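Long-range contacts in penicillin-binding protein PbpB (Mycobacterium tuberculosis, PDB 6KGU), which synthesises cross-linked peptidoglycan from lipid intermediates for the cell wall and binds beta-lactam antibiotics such as aztreonam: residues 340-345 with 367-372; 345-350 with 431-436; 157-162 with 191-196; 410-415 with 423-428. One frame throughout, in Å; residues are numbered along the deposited sequence. Where two conformers were deposited one is given.

Contact 1 of 4, residues 340-345 with 367-372; sequences RYYDML and PPIDQW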
loop_
_atom_site.group_PDB
_atom_site.type_symbol
_atom_site.label_atom_id
_atom_site.label_comp_id
_atom_site.label_asym_id
_atom_site.label_seq_id
_atom_site.Cartn_x
_atom_site.Cartn_y
_atom_site.Cartn_z
ATOM N N ARG A 340 1.100 23.085 -10.406
ATOM C CA ARG A 340 0.481 21.897 -10.973
ATOM C C ARG A 340 0.985 20.643 -10.267
ATOM O O ARG A 340 0.225 19.695 -10.065
ATOM C CB ARG A 340 0.730 21.831 -12.481
ATOM C CG ARG A 340 -0.116 22.827 -13.285
ATOM C CD ARG A 340 0.068 22.726 -14.809
ATOM N NE ARG A 340 1.456 22.949 -15.231
ATOM C CZ ARG A 340 1.827 23.158 -16.497
ATOM N NH1 ARG A 340 0.909 23.188 -17.460
ATOM N NH2 ARG A 340 3.110 23.338 -16.802
ATOM N N TYR A 341 2.253 20.630 -9.852
ATOM C CA TYR A 341 2.752 19.470 -9.127
ATOM C C TYR A 341 2.005 19.290 -7.809
ATOM O O TYR A 341 1.511 18.200 -7.506
ATOM C CB TYR A 341 4.248 19.580 -8.871
ATOM C CG TYR A 341 4.729 18.325 -8.204
ATOM C CD1 TYR A 341 4.967 17.170 -8.948
ATOM C CD2 TYR A 341 4.874 18.263 -6.819
ATOM C CE1 TYR A 341 5.368 15.988 -8.325
ATOM C CE2 TYR A 341 5.274 17.109 -6.194
ATOM C CZ TYR A 341 5.513 15.965 -6.942
ATOM O OH TYR A 341 5.905 14.810 -6.298
ATOM N N TYR A 342 1.916 20.352 -7.004
ATOM C CA TYR A 342 1.200 20.240 -5.739
ATOM C C TYR A 342 -0.261 19.859 -5.957
ATOM O O TYR A 342 -0.834 19.091 -5.172
ATOM C CB TYR A 342 1.303 21.544 -4.951
ATOM C CG TYR A 342 0.550 21.512 -3.643
ATOM C CD1 TYR A 342 1.072 20.856 -2.542
ATOM C CD2 TYR A 342 -0.673 22.153 -3.507
ATOM C CE1 TYR A 342 0.395 20.829 -1.341
ATOM C CE2 TYR A 342 -1.363 22.134 -2.302
ATOM C CZ TYR A 342 -0.817 21.474 -1.224
ATOM O OH TYR A 342 -1.486 21.444 -0.023
ATOM N N ASP A 343 -0.880 20.361 -7.026
ATOM C CA ASP A 343 -2.268 19.986 -7.275
ATOM C C ASP A 343 -2.383 18.490 -7.527
ATOM O O ASP A 343 -3.333 17.845 -7.070
ATOM C CB ASP A 343 -2.843 20.772 -8.455
ATOM C CG ASP A 343 -4.331 20.517 -8.656
ATOM O OD1 ASP A 343 -5.121 20.966 -7.806
ATOM O OD2 ASP A 343 -4.716 19.877 -9.660
ATOM N N MET A 344 -1.404 17.916 -8.227
ATOM C CA MET A 344 -1.445 16.490 -8.526
ATOM C C MET A 344 -1.251 15.655 -7.263
ATOM O O MET A 344 -1.955 14.655 -7.066
ATOM C CB MET A 344 -0.386 16.161 -9.582
ATOM C CG MET A 344 -0.386 14.732 -10.042
ATOM S SD MET A 344 -1.781 14.349 -11.086
ATOM C CE MET A 344 -1.283 15.143 -12.608
ATOM N N LEU A 345 -0.291 16.044 -6.408
ATOM C CA LEU A 345 -0.118 15.404 -5.102
ATOM C C LEU A 345 -1.440 15.292 -4.362
ATOM O O LEU A 345 -1.771 14.239 -3.806
ATOM C CB LEU A 345 0.857 16.197 -4.225
ATOM C CG LEU A 345 2.372 16.165 -4.291
ATOM C CD1 LEU A 345 2.954 17.172 -3.294
ATOM C CD2 LEU A 345 2.951 14.755 -4.047
ATOM N N PRO A 367 3.585 19.081 3.079
ATOM C CA PRO A 367 3.630 20.547 3.298
ATOM C C PRO A 367 2.810 21.290 2.258
ATOM O O PRO A 367 3.035 21.142 1.045
ATOM C CB PRO A 367 5.126 20.881 3.174
ATOM C CG PRO A 367 5.711 19.761 2.400
ATOM C CD PRO A 367 4.899 18.527 2.727
ATOM N N PRO A 368 1.824 22.076 2.692
ATOM C CA PRO A 368 1.048 22.880 1.738
ATOM C C PRO A 368 1.937 23.881 1.010
ATOM O O PRO A 368 2.986 24.298 1.508
ATOM C CB PRO A 368 0.003 23.584 2.622
ATOM C CG PRO A 368 0.591 23.577 3.982
ATOM C CD PRO A 368 1.402 22.311 4.084
ATOM N N ILE A 369 1.521 24.239 -0.205
ATOM C CA ILE A 369 2.421 24.983 -1.078
ATOM C C ILE A 369 2.713 26.378 -0.521
ATOM O O ILE A 369 3.845 26.866 -0.642
ATOM C CB ILE A 369 1.861 25.021 -2.515
ATOM C CG1 ILE A 369 2.915 25.564 -3.486
ATOM C CG2 ILE A 369 0.539 25.784 -2.592
ATOM C CD1 ILE A 369 2.476 25.521 -4.949
ATOM N N ASP A 370 1.742 27.018 0.146
ATOM C CA ASP A 370 2.007 28.356 0.666
ATOM C C ASP A 370 3.059 28.366 1.769
ATOM O O ASP A 370 3.520 29.449 2.143
ATOM C CB ASP A 370 0.717 29.022 1.162
ATOM C CG ASP A 370 -0.038 28.187 2.181
ATOM O OD1 ASP A 370 0.461 27.118 2.596
ATOM O OD2 ASP A 370 -1.143 28.622 2.574
ATOM N N GLN A 371 3.482 27.205 2.266
ATOM C CA GLN A 371 4.535 27.131 3.268
ATOM C C GLN A 371 5.820 26.503 2.742
ATOM O O GLN A 371 6.735 26.252 3.526
ATOM C CB GLN A 371 4.029 26.366 4.492
ATOM C CG GLN A 371 2.726 26.947 5.028
ATOM C CD GLN A 371 2.071 26.071 6.076
ATOM O OE1 GLN A 371 2.721 25.222 6.693
ATOM N NE2 GLN A 371 0.770 26.264 6.273
ATOM N N TRP A 372 5.925 26.265 1.436
ATOM C CA TRP A 372 7.132 25.650 0.890
ATOM C C TRP A 372 8.351 26.544 1.105
ATOM O O TRP A 372 8.273 27.772 1.007
ATOM C CB TRP A 372 6.961 25.368 -0.606
ATOM C CG TRP A 372 6.076 24.185 -0.928
ATOM C CD1 TRP A 372 5.282 23.483 -0.060
ATOM C CD2 TRP A 372 5.911 23.558 -2.211
ATOM N NE1 TRP A 372 4.625 22.474 -0.724
ATOM C CE2 TRP A 372 5.000 22.495 -2.044
ATOM C CE3 TRP A 372 6.451 23.793 -3.481
ATOM C CZ2 TRP A 372 4.606 21.677 -3.102
ATOM C CZ3 TRP A 372 6.065 22.975 -4.530
ATOM C CH2 TRP A 372 5.155 21.926 -4.334
#
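Y342, I369 and W372 carry this contact, in which an aromatic side chain from helix 338-347 packs against the loop 367-372. The phenol leaves helix 338-347 with CG anti to its own backbone nitrogen (chi1 178°), which carries the ring away from the helix and into the bend formed by residues 367-372. I369 covers one face of that ring: its CB stands 4.1 Å from the Y342 ring centroid, close to the ring normal, giving a CH-pi contact, while CG2 of I369 lies 3.9 Å from Y342 CD2. At the far end the hydroxyl runs beside the proline, with Y342 OH 3.4 Å from P368 CA.

W372 meets the near end of the phenol. Its CZ2 corner comes within 3.7 Å of Y342 CD1, and although the two ring planes are steeply inclined (84°), the approach is oblique. The indole is held in its rotation by a bond within the loop, from W372 NE1 to P367 O (2.7 Å, 154° at the hydrogen); the acceptor lies in the indole plane, but the donor sits well above the carbonyl plane. I369 CG1 lies over the centre of the indole, so the isoleucine is wedged against both rings.

Behind this surface patch, Y341 and M344 pack on V274 of helix 272-281. The arrangement belongs to the transpeptidase domain: that helix starts at K272 of the probable SxxK motif, and Y341 lies about 11 Å, side chain to side chain, from S269, the probable acyl-ester serine.

Contact 2 of 4, residues 345-350 with 431-436; sequences LRKFGL and IRVVSA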
loop_
_atom_site.group_PDB
_atom_site.type_symbol
_atom_site.label_atom_id
_atom_site.label_comp_id
_atom_site.label_asym_id
_atom_site.label_seq_id
_atom_site.Cartn_x
_atom_site.Cartn_y
_atom_site.Cartn_z
ATOM N N LEU A 345 -0.291 16.044 -6.408
ATOM C CA LEU A 345 -0.118 15.404 -5.102
ATOM C C LEU A 345 -1.440 15.292 -4.362
ATOM O O LEU A 345 -1.771 14.239 -3.806
ATOM C CB LEU A 345 0.857 16.197 -4.225
ATOM C CG LEU A 345 2.372 16.165 -4.291
ATOM C CD1 LEU A 345 2.954 17.172 -3.294
ATOM C CD2 LEU A 345 2.951 14.755 -4.047
ATOM N N ARG A 346 -2.194 16.395 -4.309
ATOM C CA ARG A 346 -3.462 16.395 -3.586
ATOM C C ARG A 346 -4.481 15.488 -4.257
ATOM O O ARG A 346 -5.204 14.751 -3.577
ATOM C CB ARG A 346 -4.001 17.823 -3.480
ATOM C CG ARG A 346 -3.272 18.681 -2.469
ATOM C CD ARG A 346 -3.975 18.605 -1.128
ATOM N NE ARG A 346 -3.048 18.248 -0.063
ATOM C CZ ARG A 346 -3.416 17.961 1.179
ATOM N NH1 ARG A 346 -4.701 17.997 1.523
ATOM N NH2 ARG A 346 -2.490 17.644 2.074
ATOM N N LYS A 347 -4.554 15.516 -5.593
ATOM C CA LYS A 347 -5.518 14.646 -6.261
ATOM C C LYS A 347 -5.196 13.179 -6.003
ATOM O O LYS A 347 -6.104 12.350 -5.873
ATOM C CB LYS A 347 -5.568 14.932 -7.768
ATOM C CG LYS A 347 -6.443 16.124 -8.151
ATOM C CD LYS A 347 -6.730 16.187 -9.660
ATOM C CE LYS A 347 -5.449 15.997 -10.485
ATOM N NZ LYS A 347 -5.601 16.246 -11.976
ATOM N N PHE A 348 -3.904 12.838 -5.930
ATOM C CA PHE A 348 -3.510 11.475 -5.617
ATOM C C PHE A 348 -3.813 11.092 -4.171
ATOM O O PHE A 348 -3.562 9.940 -3.802
ATOM C CB PHE A 348 -2.008 11.278 -5.897
ATOM C CG PHE A 348 -1.699 10.800 -7.298
ATOM C CD1 PHE A 348 -2.069 9.525 -7.712
ATOM C CD2 PHE A 348 -1.028 11.619 -8.193
ATOM C CE1 PHE A 348 -1.760 9.072 -9.010
ATOM C CE2 PHE A 348 -0.719 11.186 -9.489
ATOM C CZ PHE A 348 -1.086 9.912 -9.899
ATOM N N GLY A 349 -4.290 12.027 -3.342
ATOM C CA GLY A 349 -4.779 11.723 -2.005
ATOM C C GLY A 349 -3.761 11.800 -0.887
ATOM O O GLY A 349 -4.068 11.380 0.237
ATOM N N LEU A 350 -2.570 12.329 -1.144
ATOM C CA LEU A 350 -1.550 12.390 -0.108
ATOM C C LEU A 350 -1.903 13.454 0.926
ATOM O O LEU A 350 -2.575 14.443 0.628
ATOM C CB LEU A 350 -0.186 12.671 -0.734
ATOM C CG LEU A 350 0.161 11.625 -1.807
ATOM C CD1 LEU A 350 1.572 11.845 -2.365
ATOM C CD2 LEU A 350 0.000 10.187 -1.258
ATOM N N ILE A 431 -12.517 9.906 -7.900
ATOM C CA ILE A 431 -11.668 11.089 -7.987
ATOM C C ILE A 431 -10.812 10.962 -9.242
ATOM O O ILE A 431 -9.879 10.147 -9.282
ATOM C CB ILE A 431 -10.785 11.275 -6.746
ATOM C CG1 ILE A 431 -11.650 11.266 -5.482
ATOM C CG2 ILE A 431 -9.974 12.562 -6.876
ATOM C CD1 ILE A 431 -10.886 11.035 -4.226
ATOM N N ARG A 432 -11.122 11.772 -10.256
ATOM C CA ARG A 432 -10.359 11.830 -11.498
ATOM C C ARG A 432 -9.020 12.515 -11.236
ATOM O O ARG A 432 -8.982 13.698 -10.884
ATOM C CB ARG A 432 -11.179 12.578 -12.552
ATOM C CG ARG A 432 -10.429 13.027 -13.824
ATOM C CD ARG A 432 -10.065 11.867 -14.736
ATOM N NE ARG A 432 -11.217 11.071 -15.152
ATOM C CZ ARG A 432 -11.111 9.911 -15.788
ATOM N NH1 ARG A 432 -9.902 9.413 -16.076
ATOM N NH2 ARG A 432 -12.197 9.227 -16.114
ATOM N N VAL A 433 -7.923 11.771 -11.376
ATOM C CA VAL A 433 -6.570 12.295 -11.173
ATOM C C VAL A 433 -5.907 12.657 -12.498
ATOM O O VAL A 433 -5.340 13.737 -12.646
ATOM C CB VAL A 433 -5.707 11.274 -10.396
ATOM C CG1 VAL A 433 -4.292 11.820 -10.205
ATOM C CG2 VAL A 433 -6.356 10.889 -9.058
ATOM N N VAL A 434 -5.926 11.734 -13.453
ATOM C CA VAL A 434 -5.429 11.957 -14.803
ATOM C C VAL A 434 -6.394 11.264 -15.752
ATOM O O VAL A 434 -7.241 10.476 -15.331
ATOM C CB VAL A 434 -3.998 11.414 -15.009
ATOM C CG1 VAL A 434 -3.008 12.129 -14.112
ATOM C CG2 VAL A 434 -3.983 9.893 -14.788
ATOM N N SER A 435 -6.247 11.544 -17.050
ATOM C CA SER A 435 -7.131 10.914 -18.022
ATOM C C SER A 435 -6.824 9.421 -18.140
ATOM O O SER A 435 -5.767 8.935 -17.712
ATOM C CB SER A 435 -7.001 11.576 -19.400
ATOM O OG SER A 435 -5.763 11.251 -20.028
ATOM N N ALA A 436 -7.773 8.686 -18.737
ATOM C CA ALA A 436 -7.528 7.270 -19.014
ATOM C C ALA A 436 -6.296 7.099 -19.886
ATOM O O ALA A 436 -5.473 6.204 -19.651
ATOM C CB ALA A 436 -8.748 6.638 -19.679
#
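This is a partly buried junction between a helix end and a strand end: the last turn of helix 338-347 meets the chain as it leaves strand 431-432, within the transpeptidase domain and away from its active site. V433 is the pivot. Its two methyls part, and CG1, anti to the backbone nitrogen (chi1 179°), points at the middle of the F348 ring, standing 3.6 Å from the ring centroid almost exactly on the normal, a CH-pi contact over the ring face. The other methyl rests against the helix backbone, with V433 CG2 3.5 Å from K347 O. That carbonyl oxygen also accepts a bond from R406 NE, so its polar need is met beside the apolar methyl.

The helix ends in a Schellman motif. G349 has positive phi, G349 N bonds back to R346 O at 2.9 Å, and L350 N reaches L345 O in a weak bond.

K347 reaches across the junction. Its chain bends at chi3 (-47°), passes R432 O with CD at 3.6 Å, and ends in a hydrogen bond from K347 NZ to V433 O (2.6 Å), the nitrogen tilted somewhat from the carbonyl plane. I431 adds a looser touch, CG2 lying 4.0 Å from K347 O. R432, just before V433, folds along its own segment to bond through NH1 to V434 O (3.0 Å), the oxygen lying in the guanidinium plane, and S435 takes the N-cap position of helix 436-445. F348 is packed further by V274 and S277 of helix 272-281 and by M396 and A399 of helix 390-401.

Contact 3 of 4, residues 157-162 with 191-196; sequences AVLAGT and STVVLT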
loop_
_atom_site.group_PDB
_atom_site.type_symbol
_atom_site.label_atom_id
_atom_site.label_comp_id
_atom_site.label_asym_id
_atom_site.label_seq_id
_atom_site.Cartn_x
_atom_site.Cartn_y
_atom_site.Cartn_z
ATOM N N ALA A 157 -19.997 -1.283 18.596
ATOM C CA ALA A 157 -21.429 -0.998 18.663
ATOM C C ALA A 157 -22.199 -1.782 17.612
ATOM O O ALA A 157 -23.278 -2.315 17.891
ATOM C CB ALA A 157 -21.681 0.502 18.505
ATOM N N VAL A 158 -21.644 -1.892 16.403
ATOM C CA VAL A 158 -22.274 -2.704 15.363
ATOM C C VAL A 158 -22.246 -4.179 15.744
ATOM O O VAL A 158 -23.231 -4.906 15.556
ATOM C CB VAL A 158 -21.582 -2.460 14.004
ATOM C CG1 VAL A 158 -22.187 -3.341 12.933
ATOM C CG2 VAL A 158 -21.684 -0.991 13.606
ATOM N N LEU A 159 -21.115 -4.647 16.278
ATOM C CA LEU A 159 -20.954 -6.059 16.597
ATOM C C LEU A 159 -21.648 -6.452 17.902
ATOM O O LEU A 159 -22.120 -7.592 18.030
ATOM C CB LEU A 159 -19.455 -6.398 16.676
ATOM C CG LEU A 159 -18.670 -6.355 15.349
ATOM C CD1 LEU A 159 -17.155 -6.278 15.604
ATOM C CD2 LEU A 159 -19.026 -7.585 14.484
ATOM N N ALA A 160 -21.689 -5.548 18.884
ATOM C CA ALA A 160 -22.215 -5.897 20.202
ATOM C C ALA A 160 -23.735 -5.843 20.272
ATOM O O ALA A 160 -24.332 -6.538 21.102
ATOM C CB ALA A 160 -21.648 -4.964 21.271
ATOM N N GLY A 161 -24.372 -5.016 19.450
ATOM C CA GLY A 161 -25.799 -4.816 19.617
ATOM C C GLY A 161 -26.126 -4.152 20.952
ATOM O O GLY A 161 -25.305 -3.466 21.561
ATOM N N THR A 162 -27.362 -4.368 21.403
ATOM C CA THR A 162 -27.856 -3.758 22.632
ATOM C C THR A 162 -28.698 -4.767 23.391
ATOM O O THR A 162 -29.631 -5.340 22.824
ATOM C CB THR A 162 -28.681 -2.511 22.336
ATOM O OG1 THR A 162 -27.926 -1.629 21.500
ATOM C CG2 THR A 162 -29.074 -1.791 23.640
ATOM N N SER A 191 -24.897 -7.174 14.565
ATOM C CA SER A 191 -24.869 -7.466 13.140
ATOM C C SER A 191 -23.525 -8.072 12.753
ATOM O O SER A 191 -22.526 -7.946 13.471
ATOM C CB SER A 191 -25.131 -6.198 12.329
ATOM O OG SER A 191 -26.418 -5.687 12.613
ATOM N N THR A 192 -23.510 -8.749 11.608
ATOM C CA THR A 192 -22.290 -9.345 11.087
ATOM C C THR A 192 -21.606 -8.385 10.119
ATOM O O THR A 192 -22.261 -7.766 9.281
ATOM C CB THR A 192 -22.602 -10.676 10.397
ATOM O OG1 THR A 192 -22.803 -11.677 11.403
ATOM C CG2 THR A 192 -21.445 -11.114 9.493
ATOM N N VAL A 193 -20.285 -8.256 10.256
ATOM C CA VAL A 193 -19.480 -7.322 9.474
ATOM C C VAL A 193 -18.751 -8.106 8.380
ATOM O O VAL A 193 -17.938 -8.989 8.673
ATOM C CB VAL A 193 -18.492 -6.557 10.377
ATOM C CG1 VAL A 193 -17.448 -5.822 9.548
ATOM C CG2 VAL A 193 -19.242 -5.565 11.291
ATOM N N VAL A 194 -19.038 -7.785 7.119
ATOM C CA VAL A 194 -18.434 -8.445 5.960
ATOM C C VAL A 194 -17.285 -7.574 5.450
ATOM O O VAL A 194 -17.507 -6.435 5.030
ATOM C CB VAL A 194 -19.466 -8.676 4.842
ATOM C CG1 VAL A 194 -18.823 -9.408 3.662
ATOM C CG2 VAL A 194 -20.717 -9.432 5.371
ATOM N N LEU A 195 -16.060 -8.100 5.484
ATOM C CA LEU A 195 -14.897 -7.349 5.027
ATOM C C LEU A 195 -14.676 -7.538 3.525
ATOM O O LEU A 195 -15.156 -8.496 2.917
ATOM C CB LEU A 195 -13.638 -7.780 5.785
ATOM C CG LEU A 195 -13.757 -7.693 7.315
ATOM C CD1 LEU A 195 -12.489 -8.150 8.001
ATOM C CD2 LEU A 195 -14.098 -6.259 7.731
ATOM N N THR A 196 -13.920 -6.609 2.934
ATOM C CA THR A 196 -13.454 -6.791 1.563
ATOM C C THR A 196 -12.341 -7.829 1.450
ATOM O O THR A 196 -12.028 -8.248 0.327
ATOM C CB THR A 196 -12.964 -5.454 0.994
ATOM O OG1 THR A 196 -11.926 -4.929 1.836
ATOM C CG2 THR A 196 -14.101 -4.442 0.927
#
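V158 and L159 both cross V193 at about a right angle, and one methyl of the strand valine serves the two. V193 CG2 is directed at the helix, being anti to the carbonyl carbon of its own residue, while CG1 takes the place anti to the nitrogen (chi1 167°). On the helix side, V158 CG1 comes within 4.0 Å of V193 CG2. L159 brings its CD2 branch to the same methyl, 3.8 Å away, and lays that branch beside the backbone just ahead of the strand as well, with L159 CD2 3.7 Å from S191 O. There, too, S191 CB lies 4.1 Å from V158 CG1.

The single polar tie is made by main chain: S191 N donates to V158 O at 3.0 Å, the nitrogen lying nearly in line with the carbonyl, though the bond is bent to 147° at the hydrogen. I21 of strand 21-22 also touches L159, whose backbone bonds to G19.

Between these two segments the tie is apolar packing plus one main-chain bond, with no charged pair, consistent with a contact that depends on close fit and one directional bond.

Contact 4 of 4, residues 410-415 with 423-428; sequences RIIKAT and TEEPRP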
loop_
_atom_site.group_PDB
_atom_site.type_symbol
_atom_site.label_atom_id
_atom_site.label_comp_id
_atom_site.label_asym_id
_atom_site.label_seq_id
_atom_site.Cartn_x
_atom_site.Cartn_y
_atom_site.Cartn_z
ATOM N N ARG A 410 -11.471 0.798 0.723
ATOM C CA ARG A 410 -12.418 0.465 1.774
ATOM C C ARG A 410 -12.203 -0.986 2.162
ATOM O O ARG A 410 -11.891 -1.827 1.310
ATOM C CB ARG A 410 -13.890 0.661 1.305
ATOM C CG ARG A 410 -14.280 2.104 0.981
ATOM C CD ARG A 410 -14.338 2.906 2.260
ATOM N NE ARG A 410 -14.777 4.290 2.083
ATOM C CZ ARG A 410 -13.971 5.336 1.951
ATOM N NH1 ARG A 410 -12.645 5.174 1.953
ATOM N NH2 ARG A 410 -14.486 6.563 1.828
ATOM N N ILE A 411 -12.399 -1.283 3.443
ATOM C CA ILE A 411 -12.236 -2.640 3.936
ATOM C C ILE A 411 -13.537 -3.232 4.463
ATOM O O ILE A 411 -13.607 -4.461 4.644
ATOM C CB ILE A 411 -11.131 -2.723 5.012
ATOM C CG1 ILE A 411 -10.669 -4.188 5.197
ATOM C CG2 ILE A 411 -11.625 -2.156 6.332
ATOM C CD1 ILE A 411 -9.240 -4.328 5.704
ATOM N N ILE A 412 -14.554 -2.413 4.712
ATOM C CA ILE A 412 -15.881 -2.893 5.082
ATOM C C ILE A 412 -16.683 -3.027 3.795
ATOM O O ILE A 412 -16.941 -2.028 3.119
ATOM C CB ILE A 412 -16.591 -1.946 6.054
ATOM C CG1 ILE A 412 -15.656 -1.477 7.168
ATOM C CG2 ILE A 412 -17.821 -2.649 6.626
ATOM C CD1 ILE A 412 -15.166 -2.585 8.042
ATOM N N LYS A 413 -17.078 -4.258 3.454
ATOM C CA LYS A 413 -17.893 -4.445 2.253
ATOM C C LYS A 413 -19.383 -4.274 2.543
ATOM O O LYS A 413 -20.110 -3.684 1.735
ATOM C CB LYS A 413 -17.639 -5.826 1.641
ATOM C CG LYS A 413 -18.196 -5.950 0.218
ATOM C CD LYS A 413 -17.493 -7.025 -0.583
ATOM C CE LYS A 413 -18.041 -7.112 -2.012
ATOM N NZ LYS A 413 -17.991 -5.810 -2.728
ATOM N N ALA A 414 -19.852 -4.774 3.682
ATOM C CA ALA A 414 -21.283 -4.820 3.968
ATOM C C ALA A 414 -21.482 -5.191 5.433
ATOM O O ALA A 414 -20.545 -5.599 6.127
ATOM C CB ALA A 414 -21.995 -5.830 3.059
ATOM N N THR A 415 -22.716 -5.036 5.899
ATOM C CA THR A 415 -23.129 -5.522 7.210
ATOM C C THR A 415 -24.433 -6.296 7.079
ATOM O O THR A 415 -25.319 -5.917 6.304
ATOM C CB THR A 415 -23.323 -4.387 8.216
ATOM O OG1 THR A 415 -24.362 -3.523 7.752
ATOM C CG2 THR A 415 -22.048 -3.581 8.368
ATOM N N THR A 423 -26.905 -5.098 3.878
ATOM C CA THR A 423 -26.749 -3.747 3.345
ATOM C C THR A 423 -25.295 -3.551 2.916
ATOM O O THR A 423 -24.388 -3.648 3.749
ATOM C CB THR A 423 -27.134 -2.707 4.399
ATOM O OG1 THR A 423 -28.468 -2.962 4.855
ATOM C CG2 THR A 423 -27.055 -1.282 3.835
ATOM N N GLU A 424 -25.071 -3.286 1.627
ATOM C CA GLU A 424 -23.718 -2.980 1.171
ATOM C C GLU A 424 -23.246 -1.648 1.739
ATOM O O GLU A 424 -24.031 -0.717 1.928
ATOM C CB GLU A 424 -23.637 -2.923 -0.359
ATOM C CG GLU A 424 -24.113 -4.168 -1.051
ATOM C CD GLU A 424 -23.338 -5.393 -0.622
ATOM O OE1 GLU A 424 -22.115 -5.447 -0.869
ATOM O OE2 GLU A 424 -23.960 -6.304 -0.033
ATOM N N GLU A 425 -21.947 -1.560 2.005
ATOM C CA GLU A 425 -21.369 -0.277 2.381
ATOM C C GLU A 425 -21.451 0.695 1.205
ATOM O O GLU A 425 -21.206 0.305 0.062
ATOM C CB GLU A 425 -19.907 -0.442 2.803
ATOM C CG GLU A 425 -19.754 -0.993 4.196
ATOM C CD GLU A 425 -20.244 -0.016 5.233
ATOM O OE1 GLU A 425 -19.619 1.055 5.366
ATOM O OE2 GLU A 425 -21.272 -0.309 5.889
ATOM N N PRO A 426 -21.773 1.962 1.453
ATOM C CA PRO A 426 -21.784 2.941 0.356
ATOM C C PRO A 426 -20.399 3.088 -0.257
ATOM O O PRO A 426 -19.391 3.163 0.448
ATOM C CB PRO A 426 -22.251 4.237 1.033
ATOM C CG PRO A 426 -22.031 4.029 2.492
ATOM C CD PRO A 426 -22.173 2.557 2.739
ATOM N N ARG A 427 -20.355 3.092 -1.577
ATOM C CA ARG A 427 -19.099 3.244 -2.297
ATOM C C ARG A 427 -18.630 4.693 -2.231
ATOM O O ARG A 427 -19.444 5.610 -2.322
ATOM C CB ARG A 427 -19.267 2.812 -3.749
ATOM C CG ARG A 427 -19.608 1.336 -3.884
ATOM C CD ARG A 427 -18.461 0.492 -3.343
ATOM N NE ARG A 427 -17.255 0.737 -4.118
ATOM C CZ ARG A 427 -16.015 0.690 -3.639
ATOM N NH1 ARG A 427 -15.773 0.413 -2.349
ATOM N NH2 ARG A 427 -15.013 0.944 -4.464
ATOM N N PRO A 428 -17.334 4.933 -2.047
ATOM C CA PRO A 428 -16.847 6.314 -2.038
ATOM C C PRO A 428 -16.897 6.901 -3.440
ATOM O O PRO A 428 -16.933 6.185 -4.443
ATOM C CB PRO A 428 -15.406 6.179 -1.539
ATOM C CG PRO A 428 -14.981 4.813 -2.024
ATOM C CD PRO A 428 -16.233 3.950 -2.010
HETATM O O HOH W 1 -20.137 -4.096 -2.122
HETATM O O HOH W 2 -19.263 -1.921 -0.672
HETATM O O HOH W 3 -28.600 -4.957 6.644
HETATM O O HOH W 4 -23.443 -1.644 5.542
#
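Strands 412-416 and 422-424 run antiparallel (165° between segment directions) as a beta hairpin, with T415 and T423 forming a hydrogen-bonded pair, T415 N to T423 O at 3.1 Å and T423 N to T415 O at 3.0 Å, and A414 and E424 the adjoining non-hydrogen-bonded pair. A third bond runs from E425 N to K413 O (2.8 Å). On the other side of strand 412-416, K413 and A414 both face V194, a classic beta bulge.

E425 bends at chi2 (-67°) and crosses I412 obliquely, its CG 3.5 Å from I412 CG2; a water donates to E425 OE2 at 2.6 Å and to T423 O, and also bonds T415 OG1. K413 and E424 lie side by side, K413 NZ 4.5 Å from E424 OE1, too far for a salt bridge, and a second water links them. Their direct ion pairs lie elsewhere, K413 with E232 and E424 with R422. Where the strands part, R410 and P428 slide past one another in opposite directions, and P428 CB lies over a face of the R410 guanidinium, 3.5 Å from R410 NH2. P428 CD meanwhile sits over the centre of the R427 guanidinium. R410 NH1 is held by T354 O and R427 NH2 by T230 O.

Within its mixed sheet this hairpin has strand 422-424 outermost, while strand 412-416 bonds on its other side to strand 192-195 through V194; just before it, R410 pairs by backbone with V233 of strand 233-238.

In the fold
The four contacts fall into two pairs. Contacts 1 and 2 share L345 and use successive turns of helix 338-347, touching where M344 SD packs 3.7 Å from V433 CG1. Contacts 3 and 4 serve one mixed sheet, in which strands 192-195 and 412-416 are neighbours; their centres are 12 Å apart, against 40 Å between contacts 1 and 3. Burial divides them differently: contacts 1 and 4 are at the surface, 2 and 3 partly buried. Chemistry follows position only in part. Water and charge enter contact 4, yet contact 1 is aromatic packing, whereas contacts 2 and 3 each combine apolar packing with one hydrogen bond to a main-chain oxygen.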